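Local coordinates for synaptonemal complex protein 2 (Mus musculus, PDB 5IWZ), which is a major component of the axial and lateral elements of synaptonemal complexes, with a role in their assembly and required for normal chromosome synapsis in meiosis, at residues I158-I163 and L200-N205; T230-R235 and I255-F260. One frame throughout, in Å; residues are numbered along the deposited sequence.

Contact 1 (I158-I163 and L200-N205)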
loop_
_atom_site.group_PDB
_atom_site.type_symbol
_atom_site.label_atom_id
_atom_site.label_comp_id
_atom_site.label_asym_id
_atom_site.label_seq_id
_atom_site.Cartn_x
_atom_site.Cartn_y
_atom_site.Cartn_z
ATOM N N ILE A 158 5.924 10.311 -0.134
ATOM C CA ILE A 158 4.959 9.315 -0.588
ATOM C C ILE A 158 4.337 9.721 -1.925
ATOM O O ILE A 158 4.198 8.888 -2.830
ATOM C CB ILE A 158 3.900 9.073 0.502
ATOM C CG1 ILE A 158 4.594 8.461 1.730
ATOM C CG2 ILE A 158 2.759 8.175 -0.037
ATOM C CD1 ILE A 158 3.679 8.233 2.928
ATOM N N CYS A 159 3.976 11.001 -2.083
ATOM C CA CYS A 159 3.435 11.468 -3.360
ATOM C C CYS A 159 4.431 11.249 -4.492
ATOM O O CYS A 159 4.064 10.776 -5.579
ATOM C CB CYS A 159 3.049 12.950 -3.276
ATOM S SG CYS A 159 1.668 13.358 -2.187
ATOM N N ALA A 160 5.700 11.611 -4.261
ATOM C CA ALA A 160 6.721 11.366 -5.273
ATOM C C ALA A 160 6.813 9.879 -5.603
ATOM O O ALA A 160 6.904 9.502 -6.780
ATOM C CB ALA A 160 8.075 11.910 -4.799
ATOM N N LEU A 161 6.752 9.021 -4.576
ATOM C CA LEU A 161 6.810 7.574 -4.778
ATOM C C LEU A 161 5.624 7.075 -5.588
ATOM O O LEU A 161 5.766 6.176 -6.431
ATOM C CB LEU A 161 6.851 6.864 -3.424
ATOM C CG LEU A 161 7.129 5.360 -3.362
ATOM C CD1 LEU A 161 8.543 5.060 -3.846
ATOM C CD2 LEU A 161 6.939 4.819 -1.947
ATOM N N VAL A 162 4.437 7.620 -5.318
ATOM C CA VAL A 162 3.226 7.177 -5.995
ATOM C C VAL A 162 3.226 7.635 -7.450
ATOM O O VAL A 162 2.717 6.932 -8.329
ATOM C CB VAL A 162 1.990 7.672 -5.217
ATOM C CG1 VAL A 162 0.726 7.487 -6.024
ATOM C CG2 VAL A 162 1.853 6.904 -3.901
ATOM N N ILE A 163 3.827 8.791 -7.732
ATOM C CA ILE A 163 3.909 9.299 -9.096
ATOM C C ILE A 163 4.946 8.564 -9.938
ATOM O O ILE A 163 4.855 8.578 -11.174
ATOM C CB ILE A 163 4.226 10.805 -9.042
ATOM C CG1 ILE A 163 3.027 11.592 -8.513
ATOM C CG2 ILE A 163 4.653 11.350 -10.385
ATOM C CD1 ILE A 163 3.397 13.022 -8.115
ATOM N N LEU A 200 1.946 21.663 -4.849
ATOM C CA LEU A 200 1.080 21.958 -5.986
ATOM C C LEU A 200 1.552 21.231 -7.236
ATOM O O LEU A 200 0.738 20.691 -7.993
ATOM C CB LEU A 200 1.022 23.457 -6.237
ATOM C CG LEU A 200 0.079 24.223 -5.303
ATOM C CD1 LEU A 200 0.339 25.708 -5.435
ATOM C CD2 LEU A 200 -1.387 23.905 -5.597
ATOM N N THR A 201 2.865 21.200 -7.466
ATOM C CA THR A 201 3.403 20.414 -8.573
ATOM C C THR A 201 3.124 18.924 -8.389
ATOM O O THR A 201 2.691 18.243 -9.328
ATOM C CB THR A 201 4.903 20.689 -8.711
ATOM O OG1 THR A 201 5.098 22.064 -9.031
ATOM C CG2 THR A 201 5.522 19.824 -9.797
ATOM N N LEU A 202 3.380 18.397 -7.186
ATOM C CA LEU A 202 3.143 16.975 -6.940
ATOM C C LEU A 202 1.678 16.619 -7.154
ATOM O O LEU A 202 1.355 15.624 -7.816
ATOM C CB LEU A 202 3.581 16.594 -5.524
ATOM C CG LEU A 202 5.095 16.519 -5.334
ATOM C CD1 LEU A 202 5.450 16.325 -3.860
ATOM C CD2 LEU A 202 5.670 15.400 -6.190
ATOM N N MET A 203 0.772 17.430 -6.602
ATOM C CA MET A 203 -0.644 17.137 -6.745
ATOM C C MET A 203 -1.087 17.209 -8.192
ATOM O O MET A 203 -1.974 16.457 -8.608
ATOM C CB MET A 203 -1.459 18.097 -5.901
ATOM C CG MET A 203 -1.371 17.805 -4.440
ATOM S SD MET A 203 -2.322 19.080 -3.625
ATOM C CE MET A 203 -3.778 18.191 -3.140
ATOM N N SER A 204 -0.491 18.104 -8.971
ATOM C CA SER A 204 -0.805 18.138 -10.393
ATOM C C SER A 204 -0.325 16.863 -11.084
ATOM O O SER A 204 -1.047 16.277 -11.908
ATOM C CB SER A 204 -0.184 19.383 -11.031
ATOM O OG SER A 204 -0.729 19.589 -12.314
ATOM N N ASN A 205 0.883 16.400 -10.744
ATOM C CA ASN A 205 1.366 15.153 -11.333
ATOM C C ASN A 205 0.590 13.947 -10.817
ATOM O O ASN A 205 0.502 12.928 -11.512
ATOM C CB ASN A 205 2.859 14.989 -11.077
ATOM C CG ASN A 205 3.665 16.157 -11.624
ATOM O OD1 ASN A 205 3.323 16.729 -12.659
ATOM N ND2 ASN A 205 4.720 16.526 -10.925
#
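Residues 158-163, the last turns of helix 144-163, run beside residues 200-205 of helix 197-212 in roughly the same direction, the two short axes 30° apart and 9.8 Å from one another at closest approach. The backbones come nearest at two places about one helical turn apart, Cys159 against Leu202 and Ile163 against Asn205, with CA to CA distances of 6.6 Å and 6.8 Å. Leu202 reaches across at the first of these and divides its branches. Its CD1 meets Cys159 CB at 4.2 Å, while CD2 lies near Ala160 CB and also touches Ile163 CD1, 3.8 Å away. The leucine fork therefore fits against three residues of the facing helix at once. Packing of this kind, between helices that run alike with helix 169-185 between them in sequence, is consistent with a helical-repeat solenoid, and residues 158-163 belong to the armadillo-repeat-like domain in this N-terminal part of the protein. Ile163 supplies the return contact. With CG1 anti to the carbonyl carbon (chi1 -70°) and the chain extended beyond it, CD1 extends to the backbone of the facing helix, 3.3 Å from Leu202 O, and lies 3.6 Å from Asn205 CB. The isoleucine and asparagine side chains pass each other at a slant, and a second branch, Ile163 CG2, also comes up to Asn205 CB at 4.1 Å. Asn205 thus contributes its methylene to the contact, not its amide. The side chains meet through carbon atoms, though the isoleucine also rests on main-chain oxygens, and 224 Å² is buried in all. Elsewhere on helix 197-212, Cys159 packs on Met199 and Met206, and Ile163 on Met206. Just beside the contact, Arg209 NE donates to Val162 O, a polar tie between the same two helices.

Contact 2 (T230-R235 and I255-F260)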
loop_
_atom_site.group_PDB
_atom_site.type_symbol
_atom_site.label_atom_id
_atom_site.label_comp_id
_atom_site.label_asym_id
_atom_site.label_seq_id
_atom_site.Cartn_x
_atom_site.Cartn_y
_atom_site.Cartn_z
ATOM N N THR A 230 -7.526 18.845 -0.301
ATOM C CA THR A 230 -8.111 20.027 -0.927
ATOM C C THR A 230 -9.611 20.091 -0.673
ATOM O O THR A 230 -10.311 19.071 -0.702
ATOM C CB THR A 230 -7.859 20.070 -2.450
ATOM O OG1 THR A 230 -8.275 18.844 -3.065
ATOM C CG2 THR A 230 -6.403 20.318 -2.753
ATOM N N THR A 231 -10.103 21.307 -0.452
ATOM C CA THR A 231 -11.513 21.497 -0.162
ATOM C C THR A 231 -12.343 21.249 -1.413
ATOM O O THR A 231 -11.869 21.406 -2.545
ATOM C CB THR A 231 -11.771 22.915 0.353
ATOM O OG1 THR A 231 -11.890 23.802 -0.762
ATOM C CG2 THR A 231 -10.611 23.381 1.223
ATOM N N GLU A 232 -13.599 20.854 -1.200
ATOM C CA GLU A 232 -14.522 20.730 -2.322
ATOM C C GLU A 232 -14.596 22.032 -3.126
ATOM O O GLU A 232 -14.640 22.003 -4.362
ATOM C CB GLU A 232 -15.899 20.304 -1.810
ATOM C CG GLU A 232 -16.770 19.631 -2.861
ATOM C CD GLU A 232 -17.929 18.833 -2.263
ATOM O OE1 GLU A 232 -18.940 18.625 -2.975
ATOM O OE2 GLU A 232 -17.822 18.402 -1.091
ATOM N N LYS A 233 -14.550 23.184 -2.453
ATOM C CA LYS A 233 -14.592 24.452 -3.183
ATOM C C LYS A 233 -13.344 24.630 -4.049
ATOM O O LYS A 233 -13.443 24.951 -5.242
ATOM C CB LYS A 233 -14.762 25.623 -2.204
ATOM C CG LYS A 233 -15.252 26.924 -2.856
ATOM C CD LYS A 233 -15.952 27.846 -1.860
ATOM C CE LYS A 233 -14.967 28.696 -1.061
ATOM N NZ LYS A 233 -14.265 29.707 -1.902
ATOM N N ARG A 234 -12.162 24.400 -3.471
ATOM C CA ARG A 234 -10.910 24.556 -4.216
ATOM C C ARG A 234 -10.878 23.672 -5.457
ATOM O O ARG A 234 -10.410 24.096 -6.524
ATOM C CB ARG A 234 -9.712 24.234 -3.317
ATOM C CG ARG A 234 -9.401 25.274 -2.258
ATOM C CD ARG A 234 -8.951 26.595 -2.884
ATOM N NE ARG A 234 -7.691 26.460 -3.610
ATOM C CZ ARG A 234 -7.115 27.441 -4.299
ATOM N NH1 ARG A 234 -7.690 28.634 -4.362
ATOM N NH2 ARG A 234 -5.962 27.232 -4.927
ATOM N N ARG A 235 -11.376 22.436 -5.336
ATOM C CA ARG A 235 -11.368 21.508 -6.456
ATOM C C ARG A 235 -12.168 22.023 -7.645
ATOM O O ARG A 235 -11.963 21.539 -8.766
ATOM C CB ARG A 235 -11.896 20.140 -6.005
ATOM C CG ARG A 235 -11.078 19.526 -4.866
ATOM C CD ARG A 235 -11.184 18.009 -4.777
ATOM N NE ARG A 235 -12.546 17.543 -4.521
ATOM C CZ ARG A 235 -13.089 17.430 -3.311
ATOM N NH1 ARG A 235 -12.390 17.757 -2.227
ATOM N NH2 ARG A 235 -14.330 16.977 -3.187
ATOM N N ILE A 255 -17.226 15.292 -7.512
ATOM C CA ILE A 255 -17.036 14.398 -6.373
ATOM C C ILE A 255 -17.353 15.156 -5.089
ATOM O O ILE A 255 -16.719 16.173 -4.775
ATOM C CB ILE A 255 -15.614 13.823 -6.348
ATOM C CG1 ILE A 255 -15.309 13.061 -7.641
ATOM C CG2 ILE A 255 -15.425 12.933 -5.130
ATOM C CD1 ILE A 255 -13.865 12.573 -7.699
ATOM N N LYS A 256 -18.344 14.663 -4.349
ATOM C CA LYS A 256 -18.762 15.246 -3.079
ATOM C C LYS A 256 -18.112 14.467 -1.945
ATOM O O LYS A 256 -18.146 13.231 -1.941
ATOM C CB LYS A 256 -20.288 15.216 -2.937
ATOM C CG LYS A 256 -21.042 15.752 -4.152
ATOM C CD LYS A 256 -22.562 15.621 -3.999
ATOM C CE LYS A 256 -23.002 14.162 -3.915
ATOM N NZ LYS A 256 -22.861 13.449 -5.219
ATOM N N ASP A 257 -17.512 15.190 -0.992
ATOM C CA ASP A 257 -16.846 14.529 0.129
ATOM C C ASP A 257 -17.805 13.601 0.875
ATOM O O ASP A 257 -17.406 12.528 1.340
ATOM C CB ASP A 257 -16.252 15.568 1.089
ATOM C CG ASP A 257 -15.017 16.291 0.520
ATOM O OD1 ASP A 257 -14.754 16.209 -0.696
ATOM O OD2 ASP A 257 -14.308 16.967 1.303
ATOM N N CYS A 258 -19.081 13.982 0.975
ATOM C CA CYS A 258 -20.010 13.266 1.844
ATOM C C CYS A 258 -20.491 11.942 1.255
ATOM O O CYS A 258 -20.982 11.090 2.006
ATOM C CB CYS A 258 -21.208 14.159 2.181
ATOM S SG CYS A 258 -22.221 14.620 0.770
ATOM N N GLU A 259 -20.369 11.746 -0.056
ATOM C CA GLU A 259 -20.618 10.454 -0.688
ATOM C C GLU A 259 -19.372 9.967 -1.421
ATOM O O GLU A 259 -19.450 9.459 -2.545
ATOM C CB GLU A 259 -21.802 10.531 -1.646
ATOM C CG GLU A 259 -23.061 11.097 -1.018
ATOM C CD GLU A 259 -24.263 10.960 -1.923
ATOM O OE1 GLU A 259 -25.339 10.578 -1.417
ATOM O OE2 GLU A 259 -24.128 11.223 -3.140
ATOM N N PHE A 260 -18.205 10.112 -0.782
ATOM C CA PHE A 260 -16.946 9.985 -1.511
ATOM C C PHE A 260 -16.815 8.622 -2.175
ATOM O O PHE A 260 -16.523 8.538 -3.376
ATOM C CB PHE A 260 -15.746 10.229 -0.595
ATOM C CG PHE A 260 -14.438 9.998 -1.292
ATOM C CD1 PHE A 260 -13.865 11.008 -2.052
ATOM C CD2 PHE A 260 -13.821 8.758 -1.244
ATOM C CE1 PHE A 260 -12.694 10.788 -2.730
ATOM C CE2 PHE A 260 -12.652 8.532 -1.915
ATOM C CZ PHE A 260 -12.087 9.546 -2.667
#
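The start of helix 232-242 faces the loop of residues 255-260, and the backbones come nearest where Glu232 CA lies 7.0 Å from Lys256 CA. The motif is a helix N-terminus with Thr231 as N-cap, its OG1 accepting from Arg234 N, set against the turn that leads into helix 260-274. Glu232, with CG anti to the backbone N (chi1 -157°) and an extended chain, passes alongside Lys256 and accepts from Asp257 N at OE2, a nearly straight bond (172°) arriving from above the carboxylate plane. Arg235 bends at chi3 (-62°) to turn its guanidinium edge to the loop. The guanidinium is nearly coplanar with the Asp257 carboxylate, and NH2 forms a salt bridge to Asp257 OD1 at 2.6 Å, with a weak second bond from NH1. Were Arg235 replaced by an alanine, the Asp257 carboxylate would probably sit beside that of Glu232 without its positive partner, and Ile255 O would lose this donor. Lys256 turns its amine elsewhere, to Glu259 and Asp263. The same Arg235 NH2 donates to Ile255 O at 3.0 Å, from above the carbonyl plane.

In the fold
The two contacts follow one another along the chain, both segments of contact 1 preceding those of contact 2, and their centres lie about 19 Å apart. They meet directly where Met203 CE packs 3.4 Å from Thr230 CG2. Helix 216-229 is a neighbour of both: it receives Val162 and Met203 from the segments of contact 1, and Arg235 and Ile255 from contact 2. The pair illustrates two ways of joining neighbouring helical elements, by side-chain packing between helices in 158-163 with 200-205 and by charge and main-chain bonds to a loop in 230-235 with 255-260. Contact 2 lies farther from the chain's centre, about 23 Å against 16 Å, measured from contact centres.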